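Pre-mRNA splicing factor PRP8 (Cyanidioschyzon merolae, PDB 6NQI) probably binds the U2, U5 and U6 snRNAs and intronic pre-mRNA as a core spliceosome component, represented here by its RNase H-like domain. Local coordinates at residues E124-D127 / R128-A132; H65-T68 / M69-Q73; A198-E201 / T202-R205. One frame throughout, in Å; residues are numbered along the deposited sequence.

Overall arrangement
The three contacts are local side-chain arrangements at helix ends of the RNase H-like domain of Prp8, and the chain passes them in the order contact 2, contact 1, contact 3. Contacts 1 and 2 finish helices 123-130 and 54-71, whereas contact 3 starts helix 201-210. None touches another: the nearest atoms are about 13 Å apart for contacts 1 and 2, about 9 Å for contacts 1 and 3, and about 24 Å for contacts 2 and 3, which lie on opposite sides of the chain's centre. A beta-mercaptoethanol molecule, probably from crystallisation, lies about 5 Å from the V66 side chain in contact 2.

Contact 1. Residues E124-D127 / R128-A132; sequences EIRD and RTQTA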
# COMPACT_ATOMS: atom_id res chain seq x y z
N GLU A 124 8.48 -7.59 -9.53
CA GLU A 124 9.43 -7.62 -8.42
C GLU A 124 8.72 -7.98 -7.12
O GLU A 124 9.23 -8.78 -6.33
CB GLU A 124 10.11 -6.25 -8.32
CG GLU A 124 11.60 -6.23 -8.03
CD GLU A 124 12.31 -5.22 -8.92
OE1 GLU A 124 12.07 -3.98 -8.74
OE2 GLU A 124 13.12 -5.65 -9.79
N ILE A 125 7.54 -7.40 -6.90
CA ILE A 125 6.76 -7.64 -5.68
C ILE A 125 6.17 -9.04 -5.69
O ILE A 125 6.20 -9.76 -4.69
CB ILE A 125 5.62 -6.61 -5.55
CG1 ILE A 125 6.14 -5.18 -5.49
CG2 ILE A 125 4.78 -6.94 -4.31
CD1 ILE A 125 7.11 -4.93 -4.40
N ARG A 126 5.55 -9.42 -6.80
CA ARG A 126 4.98 -10.75 -6.91
C ARG A 126 6.05 -11.82 -6.64
O ARG A 126 5.81 -12.78 -5.89
CB ARG A 126 4.32 -10.90 -8.27
CG ARG A 126 3.62 -12.19 -8.51
CD ARG A 126 3.31 -12.29 -10.00
NE ARG A 126 4.51 -12.09 -10.81
CZ ARG A 126 4.52 -12.04 -12.14
NH1 ARG A 126 3.39 -12.17 -12.83
NH2 ARG A 126 5.67 -11.84 -12.77
N ASP A 127 7.24 -11.62 -7.21
CA ASP A 127 8.33 -12.58 -7.07
C ASP A 127 8.90 -12.60 -5.66
O ASP A 127 9.22 -13.68 -5.13
CB ASP A 127 9.42 -12.27 -8.08
CG ASP A 127 9.02 -12.65 -9.50
OD1 ASP A 127 7.99 -13.36 -9.63
OD2 ASP A 127 9.71 -12.25 -10.47
N ARG A 128 9.06 -11.43 -5.02
CA ARG A 128 9.50 -11.46 -3.63
C ARG A 128 8.42 -12.07 -2.75
O ARG A 128 8.74 -12.71 -1.74
CB ARG A 128 9.87 -10.06 -3.15
CG ARG A 128 10.44 -10.02 -1.74
CD ARG A 128 10.65 -8.58 -1.33
NE ARG A 128 11.44 -8.39 -0.11
CZ ARG A 128 12.59 -7.73 -0.04
NH1 ARG A 128 13.11 -7.18 -1.14
NH2 ARG A 128 13.23 -7.60 1.12
N THR A 129 7.16 -11.96 -3.15
CA THR A 129 6.06 -12.42 -2.32
C THR A 129 5.94 -13.93 -2.30
O THR A 129 5.87 -14.54 -1.23
CB THR A 129 4.74 -11.81 -2.79
OG1 THR A 129 4.76 -10.39 -2.61
CG2 THR A 129 3.56 -12.43 -2.04
N GLN A 130 5.88 -14.55 -3.48
CA GLN A 130 5.66 -16.00 -3.49
C GLN A 130 6.82 -16.77 -2.86
O GLN A 130 6.59 -17.75 -2.15
CB GLN A 130 5.41 -16.50 -4.90
CG GLN A 130 4.03 -16.11 -5.37
CD GLN A 130 3.75 -16.62 -6.76
OE1 GLN A 130 3.99 -17.79 -7.07
NE2 GLN A 130 3.22 -15.73 -7.60
N THR A 131 8.04 -16.32 -3.07
CA THR A 131 9.21 -17.01 -2.54
C THR A 131 9.44 -16.75 -1.06
O THR A 131 10.39 -17.31 -0.49
CB THR A 131 10.46 -16.58 -3.33
OG1 THR A 131 10.46 -15.14 -3.46
CG2 THR A 131 10.52 -17.25 -4.71
N ALA A 132 8.61 -15.93 -0.42
CA ALA A 132 8.79 -15.63 1.00
C ALA A 132 8.57 -16.88 1.86
O ALA A 132 7.70 -17.71 1.58
CB ALA A 132 7.84 -14.51 1.43
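R128 N bonds to E124 O at 3.0 Å and Q130 N bonds to R126 O, also at 3.0 Å, the four-residue spacing that defines an alpha-helix. These are the closing turns of helix 123-130, which packs against the mixed sheet of the RNase H-like domain. Between those two bonds the amide of T129 reaches I125 O at 2.9 Å but along a more bent path, and it adds a weak bond to R126 O.

T129 supplies a second donor to the same oxygen. Its OG1 lies 2.6 Å from I125 O and 39° out of the carbonyl plane, while the T129 amide arrives from the opposite face, so two bonds grip one acceptor. The torsion explains the hydroxyl: with chi1 at -65°, OG1 stands beside T129's own backbone N and turns back toward the preceding turn. T129 is buried, and this bond satisfies its hydroxyl within the helix. I125 CG2 lies 3.8 Å from T129 OG1, and the two side chains face the sheet together, I125 against W29 and W140, T129 against V27 and I42.

On the outer surface R126 and Q130 run side by side and point the same way. Q130 NE2 comes 3.7 Å from R126 CG, so the amide touches the aliphatic stem, and its plane stands 83° from that of the guanidinium. R128, extended from CG to NE, leads elsewhere, toward S138 and W140 of strand 137-141.

In the last turn, T129 O accepts a bond from the side chain of N25; beyond Q130 the chain leaves the helix. The hydroxyl of T131 closes the turn: T131 OG1 donates to D127 O at 2.5 Å, lying in the plane of that carbonyl.

Contact 2. Residues H65-T68 / M69-Q73; sequences HVLT and MLRSQ
Regular four-residue hydrogen bonds carry the backbone through the end of helix 54-71: M69 N to H65 O at 2.9 Å, L70 N to V66 O at 2.9 Å and R71 N to L67 O at 3.0 Å. The last step is more bent, since S72 N donates to T68 O with an N-H...O angle of 136°. S72, just beyond the helix, also sends its OG back to M69 O at 3.0 Å, a bond that ties the departing chain to the final turn.

Among the side chains, H65 and M69 make a Met-aromatic pair. M69 SD sits 4.3 Å from the centroid of the H65 imidazole and 55° off the ring normal, an oblique approach. Two bends in the methionine chain, at chi2 and chi3, fold it beside the ring, and M69 CG comes 3.4 Å from H65 NE2. On another side of the helix, the R71 guanidinium lies against L67, with L67 CG over one of its faces and L67 CD2 at 3.4 Å from R71 NH1; the contact pairs the cationic group with an aliphatic branch. V66 and L70 lie alongside each other, V66 CG1 meeting L70 CD1 at 4.2 Å.

These pairs face different neighbours. H65 and M69 turn to I30 of strand 24-32, with M69 also on W12 of strand 11-21; V66 reaches V14 of that strand and L93 of helix 90-97, while L67 and L70 pack on L97 of the same helix.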
# COMPACT_ATOMS: atom_id res chain seq x y z
N HIS A 65 -1.35 -5.25 12.39
CA HIS A 65 -0.21 -4.82 11.58
C HIS A 65 -0.08 -3.30 11.58
O HIS A 65 1.01 -2.76 11.80
CB HIS A 65 -0.35 -5.36 10.15
CG HIS A 65 0.64 -4.77 9.18
ND1 HIS A 65 0.25 -4.08 8.05
CD2 HIS A 65 2.00 -4.74 9.19
CE1 HIS A 65 1.33 -3.67 7.39
NE2 HIS A 65 2.40 -4.05 8.07
N VAL A 66 -1.20 -2.59 11.37
CA VAL A 66 -1.18 -1.13 11.44
C VAL A 66 -0.68 -0.67 12.80
O VAL A 66 0.16 0.24 12.89
CB VAL A 66 -2.56 -0.54 11.10
CG1 VAL A 66 -2.65 0.91 11.49
CG2 VAL A 66 -2.82 -0.66 9.60
N LEU A 67 -1.16 -1.30 13.88
CA LEU A 67 -0.64 -0.92 15.19
C LEU A 67 0.87 -1.11 15.26
O LEU A 67 1.59 -0.28 15.83
CB LEU A 67 -1.35 -1.69 16.30
CG LEU A 67 -0.80 -1.45 17.72
CD1 LEU A 67 -0.78 0.03 18.09
CD2 LEU A 67 -1.57 -2.23 18.78
N THR A 68 1.39 -2.21 14.69
CA THR A 68 2.83 -2.45 14.76
C THR A 68 3.61 -1.41 13.95
O THR A 68 4.65 -0.90 14.41
CB THR A 68 3.16 -3.87 14.28
OG1 THR A 68 2.43 -4.79 15.09
CG2 THR A 68 4.63 -4.16 14.45
N MET A 69 3.13 -1.08 12.75
CA MET A 69 3.81 -0.06 11.95
C MET A 69 3.76 1.30 12.64
O MET A 69 4.73 2.06 12.56
CB MET A 69 3.19 0.05 10.55
CG MET A 69 3.25 -1.18 9.65
SD MET A 69 4.85 -2.03 9.59
CE MET A 69 5.98 -0.71 9.17
N LEU A 70 2.67 1.60 13.35
CA LEU A 70 2.63 2.82 14.14
C LEU A 70 3.72 2.79 15.20
O LEU A 70 4.50 3.74 15.35
CB LEU A 70 1.26 3.00 14.79
CG LEU A 70 0.11 3.39 13.85
CD1 LEU A 70 -1.23 3.34 14.58
CD2 LEU A 70 0.35 4.72 13.20
N ARG A 71 3.80 1.68 15.94
CA ARG A 71 4.76 1.56 17.02
C ARG A 71 6.19 1.72 16.54
O ARG A 71 7.07 2.11 17.31
CB ARG A 71 4.60 0.22 17.72
CG ARG A 71 3.39 0.08 18.61
CD ARG A 71 3.58 -1.12 19.50
NE ARG A 71 2.72 -1.11 20.68
CZ ARG A 71 1.75 -2.00 20.89
NH1 ARG A 71 1.53 -2.96 19.98
NH2 ARG A 71 1.02 -1.92 22.01
N SER A 72 6.47 1.36 15.29
CA SER A 72 7.85 1.47 14.80
C SER A 72 8.23 2.85 14.27
O SER A 72 9.38 3.02 13.84
CB SER A 72 8.10 0.47 13.68
OG SER A 72 7.51 0.95 12.49
N GLN A 73 7.31 3.86 14.27
CA GLN A 73 7.52 5.19 13.72
C GLN A 73 7.90 6.19 14.80
O GLN A 73 7.42 6.10 15.94
CB GLN A 73 6.26 5.69 13.02
CG GLN A 73 5.88 4.92 11.76
CD GLN A 73 6.87 5.10 10.64
OE1 GLN A 73 6.92 6.17 10.07
NE2 GLN A 73 7.63 4.05 10.29

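Contact 3. Residues A198-E201 / T202-R205; sequences ALPE and TDWR
R205 N donates to E201 O at 2.9 Å, and W204 N donates to P200 O at 3.3 Å, a longer bond but a straight one at 158°, lying in the plane of the P200 carbonyl. The carboxylate of E201 is held from outside the two segments, by a salt bridge between E201 OE1 and R158. That bridge ties the first turn of the helix to helix 152-168.

Packing takes over next. L199 CB lies over one face of the W204 indole, 4.1 Å from the centroid of its five-membered ring and 27° off the normal, a CH-pi contact. L199 CD1 stands 4.2 Å above the plane over the centre of the indole, so the leucine spreads across that face. With chi1 at -88°, the W204 ring is carried back over the chain that precedes the helix, where W204 CD1 meets P200 O at 3.3 Å.

The arrangement is the start of helix 201-210. P200 occupies the N-cap position and provides, through its backbone oxygen, the acceptor for the W204 amide; its pyrrolidine ring has no polar group with which to cap the helix.

Further out, W204 meets W146 edge-to-face and touches W196, while E201 packs on H149 and V150. An alanine in place of W204 would probably leave L199 without the aromatic face it covers and open a gap beside W146 and W196. On the exposed side P200 and D203 lie side by side, pointing the same way, with P200 CD at 4.0 Å from D203 OD2.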
# COMPACT_ATOMS: atom_id res chain seq x y z
N ALA A 198 14.19 3.67 -13.31
CA ALA A 198 14.80 5.01 -13.29
C ALA A 198 14.70 5.67 -14.66
O ALA A 198 15.56 5.48 -15.52
CB ALA A 198 16.26 4.90 -12.84
N LEU A 199 13.66 6.49 -14.87
CA LEU A 199 13.42 7.15 -16.15
C LEU A 199 13.49 8.68 -16.05
O LEU A 199 13.19 9.25 -14.99
CB LEU A 199 12.04 6.76 -16.71
CG LEU A 199 11.70 5.29 -16.93
CD1 LEU A 199 10.25 5.20 -17.36
CD2 LEU A 199 12.61 4.66 -17.97
N PRO A 200 13.85 9.37 -17.13
CA PRO A 200 13.78 10.83 -17.14
C PRO A 200 12.33 11.29 -17.14
O PRO A 200 11.40 10.51 -17.35
CB PRO A 200 14.49 11.23 -18.44
CG PRO A 200 15.23 10.02 -18.87
CD PRO A 200 14.44 8.85 -18.38
N GLU A 201 12.15 12.59 -16.92
CA GLU A 201 10.79 13.12 -16.77
C GLU A 201 10.03 13.16 -18.08
O GLU A 201 8.80 13.07 -18.06
CB GLU A 201 10.82 14.53 -16.17
CG GLU A 201 10.87 14.59 -14.66
CD GLU A 201 9.64 14.00 -13.97
OE1 GLU A 201 8.51 14.24 -14.44
OE2 GLU A 201 9.80 13.33 -12.91
N THR A 202 10.72 13.31 -19.21
CA THR A 202 10.01 13.36 -20.49
C THR A 202 9.31 12.03 -20.78
O THR A 202 8.15 12.01 -21.21
CB THR A 202 10.98 13.73 -21.62
OG1 THR A 202 12.16 12.91 -21.54
CG2 THR A 202 11.38 15.19 -21.52
N ASP A 203 10.02 10.92 -20.59
CA ASP A 203 9.39 9.61 -20.75
C ASP A 203 8.27 9.39 -19.74
O ASP A 203 7.25 8.77 -20.07
CB ASP A 203 10.45 8.52 -20.65
CG ASP A 203 11.31 8.44 -21.91
OD1 ASP A 203 10.80 8.71 -23.02
OD2 ASP A 203 12.51 8.12 -21.77
N TRP A 204 8.41 9.91 -18.51
CA TRP A 204 7.32 9.86 -17.54
C TRP A 204 6.10 10.63 -18.04
O TRP A 204 4.97 10.18 -17.87
CB TRP A 204 7.80 10.40 -16.18
CG TRP A 204 8.44 9.34 -15.29
CD1 TRP A 204 9.69 9.38 -14.71
CD2 TRP A 204 7.86 8.09 -14.89
NE1 TRP A 204 9.91 8.23 -13.98
CE2 TRP A 204 8.80 7.43 -14.08
CE3 TRP A 204 6.63 7.47 -15.14
CZ2 TRP A 204 8.56 6.18 -13.53
CZ3 TRP A 204 6.39 6.24 -14.59
CH2 TRP A 204 7.34 5.61 -13.79
N ARG A 205 6.32 11.79 -18.67
CA ARG A 205 5.22 12.58 -19.22
C ARG A 205 4.51 11.82 -20.35
O ARG A 205 3.28 11.72 -20.37
CB ARG A 205 5.77 13.90 -19.74
CG ARG A 205 6.31 14.88 -18.70
CD ARG A 205 7.18 15.92 -19.41
NE ARG A 205 6.45 16.81 -20.31
CZ ARG A 205 7.04 17.56 -21.24
NH1 ARG A 205 8.35 17.52 -21.40
NH2 ARG A 205 6.31 18.33 -22.03